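Local coordinates for protein 361aa long hypothetical D-aminopeptidase (Pyrococcus horikoshii, PDB 2DRH) that is of unknown function but probably acts as an aminopeptidase of the S58 (DmpA-like) family, at residues N19-T22 against K28-H31; L56-N61 against E65-G70; G90-P95 against I280-S285; E109-Y114 against P131-C136; N288-Y293 against I298-L303. All coordinates share one frame; numbering follows the deposited sequence.

Contact 1 (N19-T22 against K28-H31)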
# COMPACT_ATOMS: atom_id res chain seq x y z
N ASN A 19 -27.40 -17.23 -11.48
CA ASN A 19 -26.13 -16.91 -12.13
C ASN A 19 -25.99 -15.39 -12.14
O ASN A 19 -25.71 -14.77 -13.17
CB ASN A 19 -26.06 -17.48 -13.55
CG ASN A 19 -24.66 -17.37 -14.14
OD1 ASN A 19 -23.66 -17.45 -13.42
ND2 ASN A 19 -24.57 -17.21 -15.46
N LYS A 20 -26.21 -14.80 -10.97
CA LYS A 20 -26.11 -13.36 -10.76
C LYS A 20 -25.57 -13.14 -9.36
O LYS A 20 -25.66 -14.02 -8.50
CB LYS A 20 -27.48 -12.69 -10.89
CG LYS A 20 -28.07 -12.64 -12.29
CD LYS A 20 -29.49 -12.09 -12.23
CE LYS A 20 -30.13 -11.97 -13.61
NZ LYS A 20 -29.64 -10.77 -14.36
N ILE A 21 -25.02 -11.95 -9.12
CA ILE A 21 -24.47 -11.63 -7.81
C ILE A 21 -25.49 -11.82 -6.68
O ILE A 21 -25.13 -12.09 -5.54
CB ILE A 21 -23.93 -10.18 -7.78
CG1 ILE A 21 -23.15 -9.95 -6.49
CG2 ILE A 21 -25.08 -9.19 -7.91
CD1 ILE A 21 -22.44 -8.60 -6.43
N THR A 22 -26.78 -11.68 -7.00
CA THR A 22 -27.85 -11.83 -6.01
C THR A 22 -28.07 -13.27 -5.58
O THR A 22 -28.98 -13.56 -4.79
CB THR A 22 -29.17 -11.26 -6.53
OG1 THR A 22 -29.44 -11.78 -7.84
CG2 THR A 22 -29.12 -9.74 -6.60
N LYS A 28 -28.91 -7.31 -3.25
CA LYS A 28 -29.92 -6.80 -4.18
C LYS A 28 -29.34 -5.74 -5.12
O LYS A 28 -28.43 -5.00 -4.74
CB LYS A 28 -31.09 -6.23 -3.38
CG LYS A 28 -31.84 -7.31 -2.59
CD LYS A 28 -32.80 -6.71 -1.57
CE LYS A 28 -33.88 -5.87 -2.24
NZ LYS A 28 -34.65 -5.08 -1.23
N VAL A 29 -29.87 -5.68 -6.34
CA VAL A 29 -29.42 -4.73 -7.36
C VAL A 29 -30.58 -3.95 -7.97
O VAL A 29 -31.59 -4.53 -8.37
CB VAL A 29 -28.67 -5.44 -8.52
CG1 VAL A 29 -28.22 -4.43 -9.55
CG2 VAL A 29 -27.47 -6.21 -7.98
N GLY A 30 -30.41 -2.63 -8.06
CA GLY A 30 -31.44 -1.78 -8.63
C GLY A 30 -30.85 -0.84 -9.66
O GLY A 30 -29.70 -0.41 -9.52
N HIS A 31 -31.62 -0.52 -10.70
CA HIS A 31 -31.17 0.37 -11.78
C HIS A 31 -32.09 1.56 -12.05
O HIS A 31 -33.28 1.53 -11.75
CB HIS A 31 -31.08 -0.37 -13.11
CG HIS A 31 -30.13 -1.52 -13.14
ND1 HIS A 31 -28.79 -1.39 -12.82
CD2 HIS A 31 -30.29 -2.80 -13.55
CE1 HIS A 31 -28.17 -2.54 -13.05
NE2 HIS A 31 -29.06 -3.41 -13.49
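The backbones approach each other most closely at Thr22 and Lys28, whose CA atoms lie 5.7 Å apart, and no hydrogen bond links 19-22 to 28-31. Ile21 and Thr22 open a 3-10 segment, while Lys28 to His31 begin the strand 28-36, which within this chain is one of the two outermost strands of a four-stranded mixed sheet. The contact belongs to the layer between two sheets, consistent with the alpha-beta-beta-alpha sandwich of DmpA-like peptidases: Ile21 and Val29 both also touch Leu204 on strand 198-207, which is part of the other sheet.

Val29 carries the packing. Its CG1 stands anti to the backbone N (chi1 180°), which leaves CG2 beside that nitrogen and turned to the preceding loop. There Val29 CG2 meets Ile21 CG2 at 3.8 Å, branch methyl against branch methyl, the two side chains crossing at about a right angle. Thr22 crosses Val29 in the same way, its CG2 4.1 Å from Val29 CG2. The two branches of Thr22 part: OG1 hydrogen-bonds to Glu163 O, and the methyl turns to the strand. Lys28 directs its CB away and offers backbone instead of side chain to the loop. Thr22 CG2 rests against that main chain, 3.9 Å from Lys28 CA and 4.1 Å from Val29 N.

Contact 2 (L56-N61 against E65-G70); sequences LPHEGN and EKVLAG
His58 turns the edge of its ring to the strand 65-73, meeting Glu65 O and Val67 CG1 near the ring plane. From this edge NE2 donates to Glu65 O over 3.0 Å, an almost perfectly straight bond (179°) that stays in the ring plane. On the same ring ND1 accepts the amide of Gly60, with Gly60 N 2.8 Å from His58 ND1, again in plane. Two in-plane bonds fix the rotation of the imidazole and are consistent with a proton on NE2 and a lone pair on ND1.

The CD2 corner of the edge is apolar: His58 CD2 lies 3.9 Å from Val67 CG1, and the two side chains slide past each other in opposite directions. Pro57 continues this patch, its CB equally close to both Val67 methyls at 4.0 Å. The side chain of Glu65 crosses His58 roughly perpendicularly, carboxylate and ring planes 76° apart; Glu65 OE1 accepts from a water 2.8 Å away, which in turn accepts from Asn61 N. OE1 also forms a salt bridge with Arg289.

Where the chain turns, Glu65 N donates to Asn61 O at 2.9 Å, and Asn61 OD1 receives the amide of Lys64. An amide bonded to the carbonyl four residues earlier is the mark of an alpha-turn, and here that turn finishes the loop carrying the chain from strand 48-56 of one sheet to strand 65-73 of the other.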
# COMPACT_ATOMS: atom_id res chain seq x y z
N LEU A 56 -26.89 -3.40 -2.83
CA LEU A 56 -27.09 -3.46 -1.39
C LEU A 56 -26.48 -4.76 -0.87
O LEU A 56 -26.80 -5.84 -1.37
CB LEU A 56 -28.58 -3.44 -1.05
CG LEU A 56 -29.39 -2.16 -1.30
CD1 LEU A 56 -29.16 -1.64 -2.71
CD2 LEU A 56 -30.86 -2.45 -1.05
N PRO A 57 -25.56 -4.66 0.11
CA PRO A 57 -24.91 -5.84 0.68
C PRO A 57 -25.95 -6.83 1.24
O PRO A 57 -25.80 -8.04 1.09
CB PRO A 57 -24.02 -5.25 1.76
CG PRO A 57 -23.62 -3.94 1.15
CD PRO A 57 -24.92 -3.43 0.59
N HIS A 58 -26.97 -6.29 1.90
CA HIS A 58 -28.05 -7.09 2.46
C HIS A 58 -29.33 -6.26 2.45
O HIS A 58 -29.37 -5.18 1.85
CB HIS A 58 -27.72 -7.61 3.87
CG HIS A 58 -27.44 -6.54 4.88
ND1 HIS A 58 -28.41 -5.71 5.39
CD2 HIS A 58 -26.28 -6.18 5.49
CE1 HIS A 58 -27.88 -4.89 6.26
NE2 HIS A 58 -26.58 -5.15 6.34
N GLU A 59 -30.38 -6.73 3.13
CA GLU A 59 -31.66 -6.03 3.12
C GLU A 59 -32.01 -5.10 4.29
O GLU A 59 -33.05 -4.43 4.27
CB GLU A 59 -32.77 -7.08 2.93
CG GLU A 59 -32.59 -7.92 1.67
CD GLU A 59 -33.36 -9.23 1.71
OE1 GLU A 59 -33.05 -10.09 2.58
OE2 GLU A 59 -34.28 -9.40 0.88
N GLY A 60 -31.16 -5.05 5.31
CA GLY A 60 -31.43 -4.19 6.44
C GLY A 60 -30.69 -2.86 6.35
O GLY A 60 -30.42 -2.36 5.25
N ASN A 61 -30.37 -2.29 7.51
CA ASN A 61 -29.66 -1.01 7.57
C ASN A 61 -28.15 -1.29 7.46
O ASN A 61 -27.53 -1.79 8.40
CB ASN A 61 -29.96 -0.29 8.89
CG ASN A 61 -29.41 1.13 8.93
OD1 ASN A 61 -28.24 1.36 8.62
ND2 ASN A 61 -30.26 2.08 9.30
N GLU A 65 -25.61 -1.99 10.51
CA GLU A 65 -25.13 -3.36 10.40
C GLU A 65 -24.22 -3.43 9.19
O GLU A 65 -24.67 -3.69 8.07
CB GLU A 65 -26.29 -4.35 10.30
CG GLU A 65 -27.07 -4.45 11.60
CD GLU A 65 -27.97 -5.66 11.66
OE1 GLU A 65 -28.89 -5.75 10.82
OE2 GLU A 65 -27.75 -6.50 12.56
N LYS A 66 -22.94 -3.20 9.43
CA LYS A 66 -21.91 -3.19 8.40
C LYS A 66 -21.45 -4.59 7.98
O LYS A 66 -21.64 -5.57 8.70
CB LYS A 66 -20.71 -2.39 8.90
CG LYS A 66 -21.03 -0.95 9.30
CD LYS A 66 -20.11 -0.51 10.44
CE LYS A 66 -19.88 0.99 10.46
NZ LYS A 66 -21.12 1.81 10.46
N VAL A 67 -20.84 -4.68 6.80
CA VAL A 67 -20.31 -5.96 6.34
C VAL A 67 -18.81 -5.77 6.18
O VAL A 67 -18.35 -4.67 5.87
CB VAL A 67 -20.91 -6.40 4.97
CG1 VAL A 67 -22.42 -6.61 5.11
CG2 VAL A 67 -20.61 -5.37 3.90
N LEU A 68 -18.04 -6.83 6.43
CA LEU A 68 -16.59 -6.75 6.28
C LEU A 68 -16.31 -6.66 4.78
O LEU A 68 -17.00 -7.29 3.98
CB LEU A 68 -15.92 -7.98 6.89
CG LEU A 68 -16.10 -8.10 8.41
CD1 LEU A 68 -15.40 -9.34 8.93
CD2 LEU A 68 -15.54 -6.86 9.09
N ALA A 69 -15.31 -5.87 4.39
CA ALA A 69 -15.03 -5.71 2.97
C ALA A 69 -13.57 -5.42 2.64
O ALA A 69 -12.79 -5.06 3.51
CB ALA A 69 -15.91 -4.61 2.41
N GLY A 70 -13.24 -5.59 1.36
CA GLY A 70 -11.89 -5.35 0.88
C GLY A 70 -11.94 -4.75 -0.52
O GLY A 70 -13.01 -4.69 -1.13
O HOH W 1 -30.89 -4.17 9.76

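Contact 3 (G90-P95 against I280-S285); sequences GTIETP and IAVAFS
Val282 is the first residue of 280-285 to meet the other segment, through its CG1, which lies 4.0 Å from Ile92 CD1. That methyl is anti to the backbone N of Val282 (chi1 174°), and the two side chains pass each other at a slant. On Ile92 the chain beyond CB is extended (chi2 -177°), which carries CD1 outward as the leading atom of the whole contact. Ala283 comes next and turns its CB away, to the opposite side of the strand, where it packs on Ile244.

Phe284 brings the strand back to Ile92. The backbones are nearest here, with 7.8 Å between Ile92 CA and Phe284 CA, and Ile92 CD1 lies 4.2 Å from Phe284 CB, the side chains crossing at about a right angle. CD1 approaches the phenyl ring obliquely. At Ser285, the last residue, OG is hydrogen-bonded to Ala248 O and to the amide of Ala287.

Strands 91-92 and 278-285 both pair antiparallel with strand 65-73, so Ile92 reaches Val282 and Phe284 across an intervening strand. Ala69 of that strand touches both Ile92 and Phe284. Leu86 of helix 83-89 packs on both Ile92 and Val282.

With no hydrogen bond or charge across it and all three touching residues buried, the contact is dispersive and hydrophobic: it depends on shape and on exclusion of water, and joins 91-92 to 278-285 within the core.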
# COMPACT_ATOMS: atom_id res chain seq x y z
N GLY A 90 -12.07 -1.81 7.26
CA GLY A 90 -12.40 -3.11 6.71
C GLY A 90 -13.89 -3.32 6.52
O GLY A 90 -14.35 -4.46 6.43
N THR A 91 -14.65 -2.24 6.43
CA THR A 91 -16.10 -2.39 6.29
C THR A 91 -16.78 -1.51 5.25
O THR A 91 -16.19 -0.53 4.77
CB THR A 91 -16.79 -2.14 7.63
OG1 THR A 91 -16.36 -0.86 8.14
CG2 THR A 91 -16.42 -3.23 8.65
N ILE A 92 -18.02 -1.87 4.92
CA ILE A 92 -18.86 -1.12 4.00
C ILE A 92 -20.12 -0.83 4.81
O ILE A 92 -20.70 -1.74 5.41
CB ILE A 92 -19.21 -1.95 2.74
CG1 ILE A 92 -18.02 -1.95 1.78
CG2 ILE A 92 -20.44 -1.37 2.05
CD1 ILE A 92 -18.27 -2.68 0.47
N GLU A 93 -20.53 0.44 4.84
CA GLU A 93 -21.68 0.85 5.65
C GLU A 93 -22.75 1.61 4.89
O GLU A 93 -23.57 2.32 5.49
CB GLU A 93 -21.19 1.72 6.82
CG GLU A 93 -20.29 2.87 6.39
CD GLU A 93 -19.81 3.72 7.55
OE1 GLU A 93 -19.39 3.14 8.59
OE2 GLU A 93 -19.83 4.96 7.43
N THR A 94 -22.75 1.45 3.58
CA THR A 94 -23.71 2.12 2.74
C THR A 94 -23.94 1.28 1.51
O THR A 94 -23.14 0.40 1.20
CB THR A 94 -23.16 3.49 2.25
OG1 THR A 94 -22.07 3.25 1.33
CG2 THR A 94 -22.66 4.34 3.43
N PRO A 95 -25.06 1.51 0.81
CA PRO A 95 -25.25 0.70 -0.39
C PRO A 95 -24.16 1.17 -1.36
O PRO A 95 -23.64 2.28 -1.23
CB PRO A 95 -26.66 1.06 -0.85
CG PRO A 95 -26.92 2.39 -0.25
CD PRO A 95 -26.26 2.30 1.11
N ILE A 280 -11.03 -1.22 -10.96
CA ILE A 280 -11.12 -1.39 -9.52
C ILE A 280 -12.10 -2.50 -9.12
O ILE A 280 -13.16 -2.66 -9.72
CB ILE A 280 -11.57 -0.09 -8.85
CG1 ILE A 280 -10.53 1.01 -9.10
CG2 ILE A 280 -11.81 -0.31 -7.36
CD1 ILE A 280 -10.96 2.35 -8.58
N ALA A 281 -11.72 -3.25 -8.10
CA ALA A 281 -12.52 -4.36 -7.59
C ALA A 281 -12.84 -4.15 -6.12
O ALA A 281 -11.97 -3.76 -5.34
CB ALA A 281 -11.77 -5.66 -7.77
N VAL A 282 -14.09 -4.38 -5.75
CA VAL A 282 -14.52 -4.25 -4.37
C VAL A 282 -15.18 -5.56 -3.94
O VAL A 282 -16.13 -6.03 -4.56
CB VAL A 282 -15.51 -3.08 -4.20
CG1 VAL A 282 -16.05 -3.06 -2.78
CG2 VAL A 282 -14.81 -1.75 -4.51
N ALA A 283 -14.66 -6.17 -2.87
CA ALA A 283 -15.20 -7.43 -2.38
C ALA A 283 -15.71 -7.32 -0.96
O ALA A 283 -15.11 -6.63 -0.12
CB ALA A 283 -14.14 -8.51 -2.47
N PHE A 284 -16.82 -7.99 -0.68
CA PHE A 284 -17.40 -7.98 0.66
C PHE A 284 -18.08 -9.30 0.97
O PHE A 284 -18.49 -10.03 0.06
CB PHE A 284 -18.40 -6.82 0.80
CG PHE A 284 -19.67 -6.98 -0.02
CD1 PHE A 284 -20.73 -7.75 0.45
CD2 PHE A 284 -19.80 -6.34 -1.25
CE1 PHE A 284 -21.92 -7.86 -0.29
CE2 PHE A 284 -20.97 -6.45 -1.99
CZ PHE A 284 -22.04 -7.21 -1.51
N SER A 285 -18.19 -9.61 2.25
CA SER A 285 -18.83 -10.84 2.69
C SER A 285 -20.08 -10.51 3.50
O SER A 285 -20.13 -9.50 4.19
CB SER A 285 -17.86 -11.66 3.55
OG SER A 285 -18.51 -12.78 4.14

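Contact 4 (E109-Y114 against P131-C136)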
# COMPACT_ATOMS: atom_id res chain seq x y z
N GLU A 109 -24.45 13.04 -3.04
CA GLU A 109 -25.56 13.82 -2.52
C GLU A 109 -26.80 12.94 -2.34
O GLU A 109 -27.42 12.94 -1.28
CB GLU A 109 -25.87 14.98 -3.46
CG GLU A 109 -24.78 16.04 -3.53
CD GLU A 109 -24.78 16.97 -2.33
OE1 GLU A 109 -24.83 16.48 -1.19
OE2 GLU A 109 -24.72 18.20 -2.54
N GLY A 110 -27.16 12.20 -3.39
CA GLY A 110 -28.32 11.34 -3.33
C GLY A 110 -28.19 10.23 -2.30
O GLY A 110 -29.12 9.95 -1.55
N LEU A 111 -27.03 9.59 -2.29
CA LEU A 111 -26.76 8.52 -1.35
C LEU A 111 -26.95 9.04 0.08
O LEU A 111 -27.58 8.38 0.92
CB LEU A 111 -25.34 8.00 -1.54
CG LEU A 111 -24.86 6.89 -0.61
CD1 LEU A 111 -25.88 5.74 -0.60
CD2 LEU A 111 -23.50 6.39 -1.07
N LEU A 112 -26.39 10.21 0.36
CA LEU A 112 -26.53 10.79 1.69
C LEU A 112 -28.01 11.07 1.97
O LEU A 112 -28.45 10.97 3.12
CB LEU A 112 -25.72 12.08 1.81
CG LEU A 112 -24.20 11.93 1.91
CD1 LEU A 112 -23.57 13.31 2.02
CD2 LEU A 112 -23.84 11.08 3.12
N ASP A 113 -28.77 11.44 0.94
CA ASP A 113 -30.19 11.70 1.14
C ASP A 113 -30.83 10.46 1.75
O ASP A 113 -31.57 10.54 2.73
CB ASP A 113 -30.89 12.01 -0.19
CG ASP A 113 -30.58 13.41 -0.72
OD1 ASP A 113 -30.13 14.27 0.06
OD2 ASP A 113 -30.81 13.63 -1.92
N TYR A 114 -30.54 9.31 1.15
CA TYR A 114 -31.08 8.04 1.61
C TYR A 114 -30.59 7.71 3.02
O TYR A 114 -31.39 7.45 3.92
CB TYR A 114 -30.68 6.92 0.64
CG TYR A 114 -31.12 5.53 1.07
CD1 TYR A 114 -32.47 5.15 1.00
CD2 TYR A 114 -30.21 4.61 1.59
CE1 TYR A 114 -32.88 3.88 1.42
CE2 TYR A 114 -30.61 3.34 2.02
CZ TYR A 114 -31.95 2.99 1.93
OH TYR A 114 -32.35 1.74 2.36
N PRO A 131 -19.87 7.25 2.33
CA PRO A 131 -20.56 6.84 1.10
C PRO A 131 -19.60 6.19 0.12
O PRO A 131 -18.48 6.67 -0.10
CB PRO A 131 -21.14 8.15 0.57
CG PRO A 131 -20.19 9.18 1.09
CD PRO A 131 -19.94 8.71 2.49
N LEU A 132 -20.03 5.08 -0.48
CA LEU A 132 -19.22 4.35 -1.44
C LEU A 132 -19.77 4.51 -2.84
O LEU A 132 -20.86 4.02 -3.15
CB LEU A 132 -19.16 2.88 -1.04
CG LEU A 132 -18.32 1.90 -1.87
CD1 LEU A 132 -16.86 2.37 -1.96
CD2 LEU A 132 -18.40 0.54 -1.19
N VAL A 133 -19.00 5.19 -3.69
CA VAL A 133 -19.38 5.46 -5.06
C VAL A 133 -18.22 5.19 -6.01
O VAL A 133 -17.09 5.63 -5.76
CB VAL A 133 -19.78 6.94 -5.22
CG1 VAL A 133 -20.27 7.21 -6.64
CG2 VAL A 133 -20.86 7.30 -4.20
N LEU A 134 -18.49 4.46 -7.09
CA LEU A 134 -17.47 4.15 -8.09
C LEU A 134 -18.01 4.51 -9.48
O LEU A 134 -19.21 4.73 -9.64
CB LEU A 134 -17.07 2.68 -8.02
CG LEU A 134 -16.29 2.33 -6.75
CD1 LEU A 134 -17.25 1.78 -5.70
CD2 LEU A 134 -15.20 1.32 -7.06
N GLU A 135 -17.14 4.57 -10.48
CA GLU A 135 -17.60 4.99 -11.78
C GLU A 135 -16.80 4.58 -13.00
O GLU A 135 -15.70 4.04 -12.89
CB GLU A 135 -17.70 6.51 -11.79
CG GLU A 135 -16.43 7.21 -11.30
CD GLU A 135 -15.18 6.85 -12.10
OE1 GLU A 135 -15.20 6.96 -13.34
OE2 GLU A 135 -14.17 6.45 -11.48
N CYS A 136 -17.38 4.89 -14.15
CA CYS A 136 -16.78 4.67 -15.46
C CYS A 136 -17.18 5.87 -16.34
O CYS A 136 -18.21 6.50 -16.11
CB CYS A 136 -17.27 3.35 -16.06
SG CYS A 136 -16.44 1.89 -15.32
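Helix-on-strand packing joins Leu111 of helix 104-118 to Pro131, in the loop leading into strand 132-136, and to Val133 on that strand, in a buried layer where the helix lies against the four-stranded sheet. Leu111 does nearly all the touching. Its CG is anti to the backbone N (chi1 178°), which extends the branch off the helix so that CD2 comes down on the proline. Leu111 CD2 stands 3.4 Å from Pro131 CB, tighter than a usual van der Waals contact, and 3.7 Å from Pro131 CA; the two side chains cross obliquely. The same methyl is 3.8 Å from Leu132 N, where the chain leaves the proline.

Strands 96-100 and 132-136 are parallel neighbours, and helix 104-118 is the connection in a beta-alpha-beta crossover. Leu111 spans this unit, since besides the second strand it touches Ile97 on the first, and Ile158 of helix 151-160 lies against it as well. Val133, two residues past Pro131 and facing the helix again, sends CG2 to within 4.2 Å of Leu111 CD2; Leu132 between them points its CB the other way.

Another side of the same helix serves the assembly. Glu109 and Asp113 both make salt bridges with Arg147 of the second subunit, Asp113 has a further one with Arg151 of its own chain, and Asp113 N closes the helical turn on Glu109 O at 3.0 Å.

Contact 5 (N288-Y293 against I298-L303); sequences NRIKHY and IEIKAL
Asn288 has far more surface buried here than any other residue of the two segments, and its side-chain amide grips both main-chain polar groups of Lys301. Lys301 N donates to Asn288 OD1 over 3.0 Å in a nearly straight bond (166°), although the N-H comes in tilted out of the amide's carbonyl plane. In return Asn288 ND2 donates to Lys301 O at 2.7 Å; ND2 lies in the carbonyl plane of Lys301, on a lone pair of its O, but the bond is more bent at the hydrogen. Two bonds of opposite sense hold the amide in one orientation, much as a peptide group of a neighbouring strand might be held.

The side chain of Lys301 runs past this amide. Its chain is bent at chi3 (-57°), keeping Lys301 CE 3.8 Å from Asn288 OD1, while the ammonium makes a weak hydrogen bond to Ala287 O. On the neighbouring residue, Ile300 CG2 lies 3.9 Å from Asn288 ND2, an apolar flank to the polar pair.

Ile290, two residues along from Asn288, adds a looser apolar touch, Ile290 CD1 to Ile300 CD1 at 4.4 Å. Leu68 of strand 65-73 packs against both isoleucines.

Strands 288-291 and 298-302 run at 156°, close to antiparallel, with axes 7.9 Å apart and no backbone-to-backbone bond between these segments. Ile298, Ile300 and Ala302 instead pair with a strand of the third subunit, so strand 298-302 is held to 288-291 by the Asn288 amide while it forms an intersubunit antiparallel beta ladder that carries a sheet across the interface.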
# COMPACT_ATOMS: atom_id res chain seq x y z
N ASN A 288 -20.30 -11.93 8.12
CA ASN A 288 -20.10 -11.25 9.39
C ASN A 288 -20.63 -9.82 9.41
O ASN A 288 -20.06 -8.93 8.78
CB ASN A 288 -18.61 -11.21 9.76
CG ASN A 288 -18.08 -12.56 10.20
OD1 ASN A 288 -18.35 -13.02 11.31
ND2 ASN A 288 -17.31 -13.20 9.33
N ARG A 289 -21.73 -9.61 10.13
CA ARG A 289 -22.29 -8.27 10.22
C ARG A 289 -21.68 -7.56 11.42
O ARG A 289 -21.58 -8.12 12.51
CB ARG A 289 -23.82 -8.32 10.36
CG ARG A 289 -24.54 -8.69 9.07
CD ARG A 289 -26.04 -8.45 9.18
NE ARG A 289 -26.76 -8.93 8.00
CZ ARG A 289 -28.07 -8.77 7.81
NH1 ARG A 289 -28.81 -8.13 8.71
NH2 ARG A 289 -28.64 -9.25 6.71
N ILE A 290 -21.25 -6.32 11.20
CA ILE A 290 -20.62 -5.52 12.25
C ILE A 290 -21.59 -4.44 12.72
O ILE A 290 -21.99 -3.58 11.95
CB ILE A 290 -19.34 -4.84 11.71
CG1 ILE A 290 -18.55 -5.81 10.83
CG2 ILE A 290 -18.49 -4.34 12.86
CD1 ILE A 290 -18.14 -7.10 11.52
N LYS A 291 -21.96 -4.49 14.00
CA LYS A 291 -22.88 -3.50 14.56
C LYS A 291 -22.16 -2.20 14.86
O LYS A 291 -21.18 -2.17 15.60
CB LYS A 291 -23.54 -4.04 15.84
CG LYS A 291 -24.40 -5.28 15.64
CD LYS A 291 -25.20 -5.60 16.89
CE LYS A 291 -26.06 -6.84 16.70
NZ LYS A 291 -26.92 -7.10 17.89
N HIS A 292 -22.66 -1.11 14.29
CA HIS A 292 -22.10 0.23 14.46
C HIS A 292 -21.73 0.58 15.90
O HIS A 292 -20.66 1.15 16.16
CB HIS A 292 -23.10 1.27 13.94
CG HIS A 292 -22.56 2.66 13.91
ND1 HIS A 292 -21.62 3.08 12.99
CD2 HIS A 292 -22.83 3.74 14.69
CE1 HIS A 292 -21.33 4.35 13.20
NE2 HIS A 292 -22.05 4.78 14.23
N TYR A 293 -22.61 0.24 16.83
CA TYR A 293 -22.38 0.57 18.23
C TYR A 293 -21.75 -0.52 19.09
O TYR A 293 -21.70 -0.38 20.30
CB TYR A 293 -23.70 1.02 18.85
CG TYR A 293 -24.19 2.37 18.35
CD1 TYR A 293 -23.59 3.56 18.77
CD2 TYR A 293 -25.28 2.45 17.47
CE1 TYR A 293 -24.06 4.79 18.33
CE2 TYR A 293 -25.76 3.68 17.03
CZ TYR A 293 -25.14 4.85 17.46
OH TYR A 293 -25.63 6.07 17.04
N ILE A 298 -15.82 -9.17 19.87
CA ILE A 298 -16.65 -9.93 18.95
C ILE A 298 -15.92 -11.14 18.41
O ILE A 298 -14.71 -11.28 18.57
CB ILE A 298 -17.12 -9.06 17.76
CG1 ILE A 298 -15.91 -8.61 16.93
CG2 ILE A 298 -17.90 -7.86 18.28
CD1 ILE A 298 -16.28 -7.74 15.75
N GLU A 299 -16.67 -12.04 17.80
CA GLU A 299 -16.09 -13.23 17.23
C GLU A 299 -16.29 -13.17 15.73
O GLU A 299 -17.42 -13.22 15.25
CB GLU A 299 -16.78 -14.47 17.81
CG GLU A 299 -16.46 -14.71 19.27
CD GLU A 299 -17.22 -15.88 19.84
OE1 GLU A 299 -18.44 -15.74 20.10
OE2 GLU A 299 -16.61 -16.96 20.02
N ILE A 300 -15.19 -13.02 15.00
CA ILE A 300 -15.25 -12.95 13.55
C ILE A 300 -15.11 -14.37 13.01
O ILE A 300 -14.12 -15.04 13.28
CB ILE A 300 -14.07 -12.12 12.97
CG1 ILE A 300 -14.04 -10.72 13.59
CG2 ILE A 300 -14.19 -12.05 11.46
CD1 ILE A 300 -15.28 -9.91 13.35
N LYS A 301 -16.10 -14.83 12.25
CA LYS A 301 -16.03 -16.16 11.65
C LYS A 301 -15.13 -15.97 10.44
O LYS A 301 -15.29 -14.99 9.71
CB LYS A 301 -17.40 -16.64 11.19
CG LYS A 301 -18.40 -16.91 12.32
CD LYS A 301 -19.76 -17.31 11.76
CE LYS A 301 -20.31 -16.23 10.83
NZ LYS A 301 -21.66 -16.54 10.29
N ALA A 302 -14.20 -16.89 10.22
CA ALA A 302 -13.30 -16.78 9.08
C ALA A 302 -12.64 -18.09 8.69
O ALA A 302 -12.20 -18.87 9.55
CB ALA A 302 -12.23 -15.74 9.38
N LEU A 303 -12.57 -18.33 7.39
CA LEU A 303 -11.94 -19.53 6.86
C LEU A 303 -10.43 -19.36 6.90
O LEU A 303 -9.91 -18.27 6.65
CB LEU A 303 -12.36 -19.75 5.41
CG LEU A 303 -13.84 -20.05 5.13
CD1 LEU A 303 -14.12 -19.87 3.66
CD2 LEU A 303 -14.17 -21.46 5.59

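From the N terminus, contact 1 closes a short loop before strand 28-36, and contact 2 then closes the turn leading from the four-stranded sheet into strand 65-73; the two touch through Lys28 and Leu56. Contact 3 spans 184 residues, bringing 91-92 and 278-285 together across strand 65-73, and contact 4, within the beta-alpha-beta unit 96-100, 104-118, 132-136, falls entirely inside that span. Contact 5 follows in series and closes a short connection between strands 288-291 and 298-302, far from the chain's centre. No contacts cross. Contacts 2, 3 and 5 share the sheet built on strand 65-73, contacts 1 and 4 reach the other, and Ile92 against Leu132 joins contacts 3 and 4.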